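Local coordinates for protein beta-mannosidase (Trichoderma harzianum, PDB 4CVU) that hydrolyses beta-linked mannosides, probably removing terminal mannose residues from the non-reducing ends of sugar chains, as a family 2 glycoside hydrolase, at residues Phe597-Ser602 and Leu677-Met682; Glu653-Thr658 and Pro851-Gln856; Ala857-Pro862 and Ser935-Thr940; Val883-Trp888 and Ala903-Pro908. All blocks are in the same frame, centred on the assembly; numbering follows the deposited sequence.

Overall arrangement
The four contacts follow one seam, from the catalytic part of the chain, whose parallel strands and helices match the family's (beta/alpha)8 barrel, to the C-terminal Ig-like domain. Interaction 1 packs a loop on helix 664-692; interaction 2, about 14 Å away between centres, joins the end of helix 638-655 to the linker entering the Ig-like domain. Asp681 ties three contacts together: its OD2 lies 2.5 Å from Tyr656 OH of interaction 2 and 2.5 Å from Tyr886 OH of interaction 4, both probable hydrogen bonds. Interactions 3 and 4, centres about 10 Å apart, share the probable bond Leu936 N to Leu885 O, 2.9 Å. Glu653 of interaction 2 also meets an attached glycan.

Interaction 1: Phe597-Ser602 and Leu677-Met682; sequences FISMPS and LFQADM
Phe597 and Gln679 bring the two backbones closest, their CA atoms 6.1 Å apart, where the irregular chain after strand 592-595 passes helix 664-692. With CG anti to the backbone N (chi1 -157°), Phe597 turns its ring toward the helix, where one face meets Phe678 in a T-shaped stack: CE2 of Phe678 stands over the centre of the Phe597 ring, the planes are 64° apart and the centroids 4.8 Å. Met682 approaches the same ring obliquely in a Met-aromatic contact, SD lying 5.0 Å from the Phe597 centroid. Further along, Ser599 OG donates to Gln679 OE1 at 2.8 Å, coming from above the carbonyl plane of the amide. Gln679 reaches across with an extended chain, and its NE2 is bonded to the backbone O of Ala718, so both ends of the buried amide have partners. Lys727 NZ is a further partner of Ser599 OG. With an alanine at Phe597, the edge of Phe678 would probably face a gap and Met682 would lose its aromatic partner. The chemistry is therefore divided: rings and sulfur pack together beside a buried polar pair, whose hydroxyl and amide fix the loop against the helix.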
# COMPACT_ATOMS: atom_id res chain seq x y z
N PHE A 597 -1.75 14.77 -24.44
CA PHE A 597 -1.75 15.57 -23.21
C PHE A 597 -1.81 14.49 -22.10
O PHE A 597 -2.46 13.49 -22.35
CB PHE A 597 -3.01 16.38 -23.14
CG PHE A 597 -2.92 17.60 -22.26
CD1 PHE A 597 -3.21 17.56 -20.94
CD2 PHE A 597 -2.52 18.83 -22.82
CE1 PHE A 597 -3.12 18.68 -20.14
CE2 PHE A 597 -2.44 19.95 -22.05
CZ PHE A 597 -2.74 19.90 -20.71
N ILE A 598 -1.16 14.63 -20.93
CA ILE A 598 -1.22 13.58 -19.86
C ILE A 598 -2.48 13.56 -19.02
O ILE A 598 -3.17 14.61 -18.94
CB ILE A 598 0.01 13.63 -18.94
CG1 ILE A 598 0.00 14.92 -18.12
CG2 ILE A 598 1.29 13.52 -19.76
CD1 ILE A 598 0.95 14.92 -16.93
N SER A 599 -2.83 12.46 -18.31
CA SER A 599 -3.93 12.60 -17.43
C SER A 599 -3.62 11.56 -16.30
O SER A 599 -2.81 10.66 -16.53
CB SER A 599 -5.21 12.22 -18.17
OG SER A 599 -5.27 10.80 -18.49
N MET A 600 -4.25 11.75 -15.15
CA MET A 600 -4.09 10.85 -14.01
C MET A 600 -4.68 9.53 -14.32
O MET A 600 -5.68 9.45 -15.03
CB MET A 600 -4.86 11.40 -12.81
CG MET A 600 -4.33 12.53 -12.01
SD MET A 600 -2.73 12.23 -11.38
CE MET A 600 -2.47 13.51 -10.20
N PRO A 601 -4.17 8.44 -13.70
CA PRO A 601 -4.94 7.24 -13.84
C PRO A 601 -6.06 7.17 -12.78
O PRO A 601 -6.10 7.97 -11.82
CB PRO A 601 -3.90 6.14 -13.52
CG PRO A 601 -2.97 6.77 -12.55
CD PRO A 601 -2.86 8.20 -13.07
N SER A 602 -6.91 6.14 -12.89
CA SER A 602 -7.97 5.92 -11.91
C SER A 602 -7.39 5.79 -10.51
O SER A 602 -6.23 5.41 -10.34
CB SER A 602 -8.72 4.62 -12.27
OG SER A 602 -7.83 3.53 -12.08
N LEU A 677 -11.27 13.68 -18.58
CA LEU A 677 -12.29 14.22 -19.44
C LEU A 677 -11.66 15.20 -20.40
O LEU A 677 -12.08 15.29 -21.57
CB LEU A 677 -13.37 14.94 -18.63
CG LEU A 677 -14.28 14.09 -17.71
CD1 LEU A 677 -15.25 15.01 -17.03
CD2 LEU A 677 -15.03 13.00 -18.49
N PHE A 678 -10.71 15.97 -19.88
CA PHE A 678 -10.05 17.01 -20.71
C PHE A 678 -9.23 16.30 -21.80
O PHE A 678 -9.37 16.61 -22.96
CB PHE A 678 -9.15 17.92 -19.88
CG PHE A 678 -8.29 18.78 -20.73
CD1 PHE A 678 -8.77 19.97 -21.22
CD2 PHE A 678 -7.04 18.37 -21.09
CE1 PHE A 678 -8.01 20.76 -22.06
CE2 PHE A 678 -6.28 19.12 -21.95
CZ PHE A 678 -6.76 20.33 -22.43
N GLN A 679 -8.46 15.27 -21.43
CA GLN A 679 -7.65 14.50 -22.38
C GLN A 679 -8.53 13.86 -23.45
O GLN A 679 -8.14 13.87 -24.60
CB GLN A 679 -6.86 13.38 -21.67
CG GLN A 679 -5.88 12.56 -22.52
CD GLN A 679 -5.53 11.23 -21.81
OE1 GLN A 679 -6.35 10.75 -21.09
NE2 GLN A 679 -4.39 10.65 -22.08
N ALA A 680 -9.63 13.21 -23.06
CA ALA A 680 -10.53 12.57 -24.04
C ALA A 680 -11.04 13.58 -25.07
O ALA A 680 -11.02 13.34 -26.27
CB ALA A 680 -11.68 11.97 -23.35
N ASP A 681 -11.53 14.69 -24.55
CA ASP A 681 -12.18 15.69 -25.39
C ASP A 681 -11.15 16.33 -26.33
O ASP A 681 -11.47 16.64 -27.48
CB ASP A 681 -12.89 16.73 -24.51
CG ASP A 681 -14.31 16.29 -24.08
OD1 ASP A 681 -14.86 15.36 -24.69
OD2 ASP A 681 -14.89 16.88 -23.11
N MET A 682 -9.96 16.60 -25.82
CA MET A 682 -8.88 17.11 -26.69
C MET A 682 -8.47 16.12 -27.78
O MET A 682 -8.31 16.52 -28.92
CB MET A 682 -7.66 17.59 -25.89
CG MET A 682 -6.74 18.50 -26.72
SD MET A 682 -5.17 18.89 -25.90
CE MET A 682 -4.51 17.24 -25.82

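Interaction 2: Glu653-Thr658 and Pro851-Gln856. With NAG (2-acetamido-2-deoxy-beta-D-glucopyranose), chain B.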
# COMPACT_ATOMS: atom_id res chain seq x y z
N GLU A 653 -9.25 23.38 -14.68
CA GLU A 653 -9.79 24.61 -14.14
C GLU A 653 -10.37 25.44 -15.26
O GLU A 653 -11.36 26.10 -15.07
CB GLU A 653 -8.74 25.42 -13.38
CG GLU A 653 -8.36 24.84 -12.03
CD GLU A 653 -7.16 25.52 -11.40
OE1 GLU A 653 -6.47 26.34 -12.06
OE2 GLU A 653 -6.93 25.25 -10.22
N ARG A 654 -9.77 25.36 -16.43
CA ARG A 654 -10.20 26.20 -17.56
C ARG A 654 -11.49 25.71 -18.21
O ARG A 654 -12.26 26.53 -18.71
CB ARG A 654 -9.12 26.29 -18.61
CG ARG A 654 -9.48 27.20 -19.78
CD ARG A 654 -8.34 27.26 -20.80
NE ARG A 654 -7.25 28.15 -20.39
CZ ARG A 654 -7.19 29.46 -20.64
NH1 ARG A 654 -8.15 30.09 -21.29
NH2 ARG A 654 -6.15 30.16 -20.21
N TYR A 655 -11.74 24.39 -18.14
CA TYR A 655 -12.80 23.78 -18.94
C TYR A 655 -13.85 22.96 -18.21
O TYR A 655 -15.00 22.89 -18.67
CB TYR A 655 -12.18 22.90 -20.05
CG TYR A 655 -11.40 23.69 -21.07
CD1 TYR A 655 -12.04 24.52 -21.99
CD2 TYR A 655 -10.03 23.61 -21.11
CE1 TYR A 655 -11.32 25.23 -22.94
CE2 TYR A 655 -9.31 24.32 -22.04
CZ TYR A 655 -9.94 25.13 -22.94
OH TYR A 655 -9.20 25.82 -23.86
N TYR A 656 -13.47 22.35 -17.08
CA TYR A 656 -14.32 21.36 -16.40
C TYR A 656 -14.65 21.69 -14.94
O TYR A 656 -13.88 22.35 -14.26
CB TYR A 656 -13.68 19.99 -16.48
CG TYR A 656 -13.58 19.52 -17.90
CD1 TYR A 656 -14.63 18.84 -18.49
CD2 TYR A 656 -12.48 19.86 -18.67
CE1 TYR A 656 -14.57 18.45 -19.84
CE2 TYR A 656 -12.40 19.49 -20.00
CZ TYR A 656 -13.45 18.81 -20.58
OH TYR A 656 -13.32 18.47 -21.90
N PRO A 657 -15.78 21.20 -14.44
CA PRO A 657 -16.06 21.56 -13.06
C PRO A 657 -14.89 21.11 -12.20
O PRO A 657 -14.28 20.11 -12.51
CB PRO A 657 -17.36 20.79 -12.74
CG PRO A 657 -17.96 20.51 -14.09
CD PRO A 657 -16.80 20.30 -14.99
N THR A 658 -14.58 21.86 -11.14
CA THR A 658 -13.42 21.61 -10.29
C THR A 658 -13.87 20.96 -9.01
O THR A 658 -14.50 21.61 -8.18
CB THR A 658 -12.72 22.92 -9.91
OG1 THR A 658 -13.70 23.78 -9.36
CG2 THR A 658 -12.08 23.59 -11.15
N PRO A 851 -22.68 24.18 -26.62
CA PRO A 851 -22.35 25.55 -27.05
C PRO A 851 -21.64 26.40 -26.00
O PRO A 851 -21.34 27.57 -26.24
CB PRO A 851 -23.70 26.15 -27.38
CG PRO A 851 -24.63 25.45 -26.45
CD PRO A 851 -24.11 24.05 -26.30
N VAL A 852 -21.35 25.81 -24.85
CA VAL A 852 -20.43 26.41 -23.87
C VAL A 852 -19.45 25.33 -23.42
O VAL A 852 -19.60 24.17 -23.77
CB VAL A 852 -21.19 26.97 -22.65
CG1 VAL A 852 -22.08 28.14 -23.06
CG2 VAL A 852 -22.00 25.87 -21.97
N TRP A 853 -18.45 25.72 -22.62
CA TRP A 853 -17.49 24.76 -22.07
C TRP A 853 -18.21 23.94 -21.01
O TRP A 853 -19.18 24.40 -20.41
CB TRP A 853 -16.25 25.44 -21.50
CG TRP A 853 -15.57 26.27 -22.54
CD1 TRP A 853 -15.43 27.62 -22.53
CD2 TRP A 853 -14.99 25.80 -23.77
NE1 TRP A 853 -14.77 28.02 -23.68
CE2 TRP A 853 -14.49 26.93 -24.45
CE3 TRP A 853 -14.82 24.54 -24.34
CZ2 TRP A 853 -13.85 26.84 -25.70
CZ3 TRP A 853 -14.18 24.44 -25.59
CH2 TRP A 853 -13.71 25.59 -26.25
N PRO A 854 -17.74 22.71 -20.78
CA PRO A 854 -18.43 21.89 -19.79
C PRO A 854 -18.62 22.59 -18.45
O PRO A 854 -19.68 22.45 -17.84
CB PRO A 854 -17.55 20.65 -19.66
CG PRO A 854 -16.83 20.56 -20.95
CD PRO A 854 -16.71 21.95 -21.53
N ASN A 855 -17.64 23.39 -18.00
CA ASN A 855 -17.78 24.10 -16.72
C ASN A 855 -18.82 25.20 -16.67
O ASN A 855 -19.07 25.74 -15.61
CB ASN A 855 -16.41 24.66 -16.20
CG ASN A 855 -15.76 25.65 -17.15
OD1 ASN A 855 -16.29 25.97 -18.21
ND2 ASN A 855 -14.55 26.07 -16.80
N GLN A 856 -19.39 25.55 -17.81
CA GLN A 856 -20.40 26.59 -17.89
C GLN A 856 -21.82 26.01 -18.00
O GLN A 856 -22.80 26.76 -17.86
CB GLN A 856 -20.10 27.46 -19.09
CG GLN A 856 -18.81 28.25 -18.90
CD GLN A 856 -18.40 29.04 -20.13
OE1 GLN A 856 -18.32 28.52 -21.26
NE2 GLN A 856 -18.07 30.30 -19.90
C1 NAG B . -0.71 26.05 -8.98
C2 NAG B . 0.21 27.00 -9.74
C3 NAG B . -0.34 28.40 -9.81
C4 NAG B . -1.76 28.38 -10.32
C5 NAG B . -2.59 27.44 -9.46
C6 NAG B . -4.02 27.34 -9.99
C7 NAG B . 2.65 26.78 -9.73
C8 NAG B . 3.89 26.80 -8.89
N2 NAG B . 1.50 27.02 -9.09
O3 NAG B . 0.44 29.12 -10.72
O4 NAG B . -2.31 29.68 -10.28
O5 NAG B . -2.03 26.14 -9.47
O6 NAG B . -4.67 26.31 -9.29
O7 NAG B . 2.75 26.58 -10.94
O HOH W 1 -13.66 25.08 -13.97
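Tyr655 O accepts the backbone N-H of Asn855 at 2.8 Å. A second, weak hydrogen bond runs from Asn855 ND2 to Arg654 O, 3.0 Å; CG of Asn855 sits between its own backbone N and carbonyl carbon (chi1 60°), which turns the amide back toward the helix end. One water joins this polar group, donating to Glu653 O and Tyr656 O and accepting from Asn855 ND2. Among the aromatic contacts, the edge of Tyr655 meets the face of Trp853 in a T-shaped stack, planes at 74°, with Tyr655 CE1 over the centre of the indole 3.7 Å above its plane. Tyr655 OH bonds to Thr577 O, and Trp746 and Tyr748 also meet Trp853. A serine in place of Trp853 would probably leave the Tyr655 edge without its aromatic face and open a gap between helix end and linker. The apolar packing is completed by Tyr656, whose CE1 comes 3.3 Å from CG of Pro854, while its hydroxyl bonds to Asp681. On the glycan side, NAG O6 donates to Glu653 OE2 at 2.7 Å; this sugar belongs to a glycan attached to the protein itself. The whole is an interdomain junction: the carbonyls at the C-terminal end of helix 638-655 are met by the 3-10 turn 854-856 of the linker between the two C-terminal beta domains.

Interaction 3: Ala857-Pro862 and Ser935-Thr940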
# COMPACT_ATOMS: atom_id res chain seq x y z
N ALA A 857 -21.93 24.71 -18.26
CA ALA A 857 -23.22 24.07 -18.46
C ALA A 857 -24.00 23.98 -17.17
O ALA A 857 -23.51 23.42 -16.18
CB ALA A 857 -23.05 22.68 -19.04
N LYS A 858 -25.24 24.44 -17.20
CA LYS A 858 -26.10 24.41 -16.02
C LYS A 858 -26.76 23.02 -15.80
O LYS A 858 -27.99 22.89 -15.84
CB LYS A 858 -27.16 25.52 -16.14
CG LYS A 858 -27.56 26.12 -14.80
CD LYS A 858 -28.73 27.10 -14.92
CE LYS A 858 -30.09 26.44 -14.76
NZ LYS A 858 -30.53 25.71 -15.99
N VAL A 859 -25.95 21.99 -15.54
CA VAL A 859 -26.46 20.66 -15.27
C VAL A 859 -27.14 20.57 -13.90
O VAL A 859 -26.75 21.26 -12.93
CB VAL A 859 -25.36 19.56 -15.34
CG1 VAL A 859 -25.02 19.23 -16.79
CG2 VAL A 859 -24.09 19.97 -14.60
N SER A 860 -28.14 19.72 -13.82
CA SER A 860 -28.82 19.46 -12.59
C SER A 860 -28.72 17.96 -12.34
O SER A 860 -28.34 17.21 -13.21
CB SER A 860 -30.29 19.94 -12.67
OG SER A 860 -31.00 19.32 -13.74
N ASP A 861 -29.09 17.53 -11.17
CA ASP A 861 -29.05 16.10 -10.87
C ASP A 861 -29.96 15.34 -11.85
O ASP A 861 -31.19 15.45 -11.77
CB ASP A 861 -29.48 15.88 -9.42
CG ASP A 861 -29.28 14.46 -8.97
OD1 ASP A 861 -29.03 13.57 -9.83
OD2 ASP A 861 -29.40 14.23 -7.76
N PRO A 862 -29.37 14.55 -12.76
CA PRO A 862 -30.15 13.72 -13.68
C PRO A 862 -30.81 12.51 -13.02
O PRO A 862 -31.56 11.81 -13.67
CB PRO A 862 -29.10 13.23 -14.68
CG PRO A 862 -27.85 13.13 -13.84
CD PRO A 862 -27.93 14.28 -12.88
N SER A 935 -22.08 11.14 -13.50
CA SER A 935 -22.03 12.10 -14.63
C SER A 935 -21.27 13.37 -14.27
O SER A 935 -20.81 13.58 -13.16
CB SER A 935 -23.47 12.43 -15.08
OG SER A 935 -24.18 13.31 -14.17
N LEU A 936 -21.22 14.30 -15.20
CA LEU A 936 -20.58 15.55 -14.92
C LEU A 936 -21.09 16.20 -13.66
O LEU A 936 -20.31 16.82 -12.90
CB LEU A 936 -20.86 16.48 -16.11
CG LEU A 936 -20.01 17.72 -16.21
CD1 LEU A 936 -18.57 17.43 -16.62
CD2 LEU A 936 -20.67 18.64 -17.25
N TRP A 937 -22.41 16.11 -13.44
CA TRP A 937 -23.04 16.69 -12.25
C TRP A 937 -22.32 16.29 -10.98
O TRP A 937 -22.17 17.08 -10.05
CB TRP A 937 -24.52 16.25 -12.19
CG TRP A 937 -25.17 16.44 -10.86
CD1 TRP A 937 -25.40 15.48 -9.89
CD2 TRP A 937 -25.65 17.67 -10.32
NE1 TRP A 937 -25.98 16.05 -8.81
CE2 TRP A 937 -26.15 17.39 -9.03
CE3 TRP A 937 -25.69 18.99 -10.80
CZ2 TRP A 937 -26.70 18.38 -8.20
CZ3 TRP A 937 -26.24 19.98 -9.98
CH2 TRP A 937 -26.74 19.67 -8.69
N ASP A 938 -21.85 15.05 -10.93
CA ASP A 938 -21.29 14.54 -9.68
C ASP A 938 -19.92 15.16 -9.34
O ASP A 938 -19.52 15.13 -8.19
CB ASP A 938 -21.19 13.03 -9.73
CG ASP A 938 -22.54 12.38 -9.72
OD1 ASP A 938 -23.25 12.53 -8.71
OD2 ASP A 938 -22.90 11.75 -10.72
N LEU A 939 -19.24 15.76 -10.32
CA LEU A 939 -17.98 16.47 -10.05
C LEU A 939 -18.21 17.69 -9.15
O LEU A 939 -17.29 18.13 -8.47
CB LEU A 939 -17.30 16.92 -11.34
CG LEU A 939 -16.85 15.84 -12.34
CD1 LEU A 939 -16.12 16.49 -13.49
CD2 LEU A 939 -15.94 14.84 -11.66
N THR A 940 -19.44 18.20 -9.13
CA THR A 940 -19.77 19.51 -8.59
C THR A 940 -20.38 19.42 -7.17
O THR A 940 -20.54 20.44 -6.53
CB THR A 940 -20.74 20.26 -9.56
OG1 THR A 940 -22.12 19.91 -9.29
CG2 THR A 940 -20.44 19.92 -11.06
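The Trp937 indole lies flat against the backbone of Ser860 and Asp861. On this face Asp861 N stands 3.5 Å above the ring plane, over its centre, and Ser860 C is offset toward the rim. Asp861 CA makes a CH-pi contact with the five-membered ring, 3.6 Å from its centroid and only 6° off the normal. The opposite face has Thr940 OG1 toward its rim, and that hydroxyl is held in place by donating to Trp937 O. With CG anti to the backbone N (chi1 164°), Trp937 reaches across to the other segment. Its carbons CE3 and CZ3 each lie 3.3 Å from Val859 O, which approaches the ring obliquely. The Asp861 side chain runs across the indole, its carboxylate plane within 16° of the ring plane, and OD2 of Asp861 forms a salt bridge with Lys863. These segments belong to the Ig-fold domain at the C terminus: 857-862 leads into strand 864-869, while the loop 935-940 comes after strand 932-934, so the contact joins the entering chain to the end of the fold. Beside the indole, Pro862 CD packs 4.0 Å from Trp937 CB, and Pro862 CG meets Ser935 OG. Within the turn, Ser935 N donates to Asp938 OD2 at 3.0 Å. Val859 CG1 makes a looser contact with Leu936 CD2, whose side chain also touches Pro657 and Leu677.

Interaction 4: Val883-Trp888 and Ala903-Pro908; sequences VSLYTW and AFVLRP
Thr887 and Phe904 form a hydrogen-bonded antiparallel pair in one sheet of the C-terminal Ig-fold domain, at a G1 beta bulge in which Ala903 and Phe904 both face Thr887. Ser884 and Leu906 make the other hydrogen-bonded pair: Ser884 N donates to Leu906 O at 2.9 Å, and Leu906 N returns a bond to Ser884 O. Between the pairs the register shifts by one residue, and the chain turns a corner at Leu885 and Tyr886, whose phenol reaches Asp681 of helix 664-692. The Thr887 side chain starts at CB, which makes a CH-pi contact over one face of the Phe904 ring, 4.1 Å from its centroid. From there the methyl CG2 runs anti to the backbone N and meets CE1 of Phe904 at 3.7 Å. The hydroxyl branch OG1, anti to the carbonyl carbon (chi1 -50°), donates to Phe904 O at 2.9 Å and accepts from Ser884 OG. Phe904 O thus takes two donors from one residue, Thr887 N and Thr887 OG1, which fixes the threonine rotation beside the bulge. Lys912 adds a cation-pi contact to the Phe904 ring. Away from the Thr887 and Phe904 side chains, Val905 packs alongside Leu885, and its CG1 meets CG1 of Val883. At the end of the pairing, the indole edge of Trp888 meets the bulge, CE3 lying 3.8 Å from Ala903 N.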
# COMPACT_ATOMS: atom_id res chain seq x y z
N VAL A 883 -31.09 15.71 -18.39
CA VAL A 883 -29.98 15.28 -19.23
C VAL A 883 -28.74 15.02 -18.40
O VAL A 883 -28.38 15.83 -17.55
CB VAL A 883 -29.62 16.33 -20.29
CG1 VAL A 883 -28.32 15.97 -21.01
CG2 VAL A 883 -30.74 16.47 -21.28
N SER A 884 -28.09 13.90 -18.66
CA SER A 884 -26.82 13.60 -18.03
C SER A 884 -25.70 13.73 -19.04
O SER A 884 -25.76 13.11 -20.09
CB SER A 884 -26.85 12.17 -17.49
OG SER A 884 -25.53 11.73 -17.35
N LEU A 885 -24.67 14.51 -18.72
CA LEU A 885 -23.50 14.65 -19.59
C LEU A 885 -22.34 13.82 -19.06
O LEU A 885 -22.13 13.76 -17.86
CB LEU A 885 -23.06 16.13 -19.67
CG LEU A 885 -24.10 17.10 -20.19
CD1 LEU A 885 -23.53 18.53 -20.26
CD2 LEU A 885 -24.55 16.62 -21.55
N TYR A 886 -21.59 13.20 -19.98
CA TYR A 886 -20.38 12.46 -19.67
C TYR A 886 -20.76 11.38 -18.66
O TYR A 886 -20.11 11.30 -17.64
CB TYR A 886 -19.27 13.33 -19.04
CG TYR A 886 -18.76 14.41 -19.97
CD1 TYR A 886 -17.78 14.14 -20.89
CD2 TYR A 886 -19.27 15.67 -19.91
CE1 TYR A 886 -17.32 15.14 -21.79
CE2 TYR A 886 -18.82 16.68 -20.80
CZ TYR A 886 -17.82 16.39 -21.71
OH TYR A 886 -17.33 17.38 -22.63
N THR A 887 -21.83 10.65 -18.94
CA THR A 887 -22.26 9.51 -18.08
C THR A 887 -21.18 8.49 -18.06
O THR A 887 -20.66 8.15 -19.13
CB THR A 887 -23.55 8.91 -18.68
OG1 THR A 887 -24.48 9.97 -18.92
CG2 THR A 887 -24.20 7.88 -17.76
N TRP A 888 -20.87 7.90 -16.88
CA TRP A 888 -19.63 7.19 -16.73
C TRP A 888 -19.84 6.05 -15.79
O TRP A 888 -20.16 6.30 -14.65
CB TRP A 888 -18.54 8.13 -16.15
CG TRP A 888 -17.21 7.45 -15.96
CD1 TRP A 888 -16.63 7.09 -14.77
CD2 TRP A 888 -16.32 7.00 -17.00
NE1 TRP A 888 -15.40 6.47 -15.01
CE2 TRP A 888 -15.20 6.39 -16.37
CE3 TRP A 888 -16.34 7.09 -18.39
CZ2 TRP A 888 -14.16 5.86 -17.08
CZ3 TRP A 888 -15.29 6.54 -19.10
CH2 TRP A 888 -14.22 5.94 -18.46
N ALA A 903 -18.88 7.37 -21.19
CA ALA A 903 -18.77 8.81 -21.41
C ALA A 903 -19.72 9.27 -22.50
O ALA A 903 -19.29 9.78 -23.52
CB ALA A 903 -17.33 9.21 -21.74
N PHE A 904 -21.02 9.08 -22.26
CA PHE A 904 -22.04 9.41 -23.24
C PHE A 904 -23.12 10.36 -22.67
O PHE A 904 -23.27 10.55 -21.45
CB PHE A 904 -22.70 8.13 -23.78
CG PHE A 904 -23.12 7.14 -22.71
CD1 PHE A 904 -24.32 7.29 -22.03
CD2 PHE A 904 -22.32 6.05 -22.39
CE1 PHE A 904 -24.70 6.39 -21.06
CE2 PHE A 904 -22.70 5.14 -21.41
CZ PHE A 904 -23.91 5.32 -20.74
N VAL A 905 -23.81 11.04 -23.57
CA VAL A 905 -24.94 11.85 -23.22
C VAL A 905 -26.18 11.01 -23.14
O VAL A 905 -26.40 10.17 -23.97
CB VAL A 905 -25.15 13.01 -24.24
CG1 VAL A 905 -26.44 13.76 -23.97
CG2 VAL A 905 -23.98 13.97 -24.20
N LEU A 906 -26.99 11.25 -22.14
CA LEU A 906 -28.19 10.50 -21.94
C LEU A 906 -29.34 11.46 -21.64
O LEU A 906 -29.18 12.32 -20.81
CB LEU A 906 -27.98 9.60 -20.75
CG LEU A 906 -28.78 8.35 -20.62
CD1 LEU A 906 -28.58 7.41 -21.76
CD2 LEU A 906 -28.40 7.73 -19.30
N ARG A 907 -30.48 11.29 -22.31
CA ARG A 907 -31.66 12.14 -22.09
C ARG A 907 -32.70 11.33 -21.36
O ARG A 907 -32.74 10.17 -21.51
CB ARG A 907 -32.29 12.60 -23.39
CG ARG A 907 -31.38 12.80 -24.55
CD ARG A 907 -32.07 13.66 -25.56
NE ARG A 907 -32.06 13.08 -26.88
CZ ARG A 907 -33.07 13.15 -27.74
NH1 ARG A 907 -34.21 13.77 -27.43
NH2 ARG A 907 -32.93 12.57 -28.90
N PRO A 908 -33.55 11.98 -20.59
CA PRO A 908 -34.42 11.24 -19.71
C PRO A 908 -35.44 10.44 -20.49
O PRO A 908 -35.82 10.83 -21.58
CB PRO A 908 -35.06 12.31 -18.85
CG PRO A 908 -34.99 13.55 -19.66
CD PRO A 908 -33.75 13.43 -20.47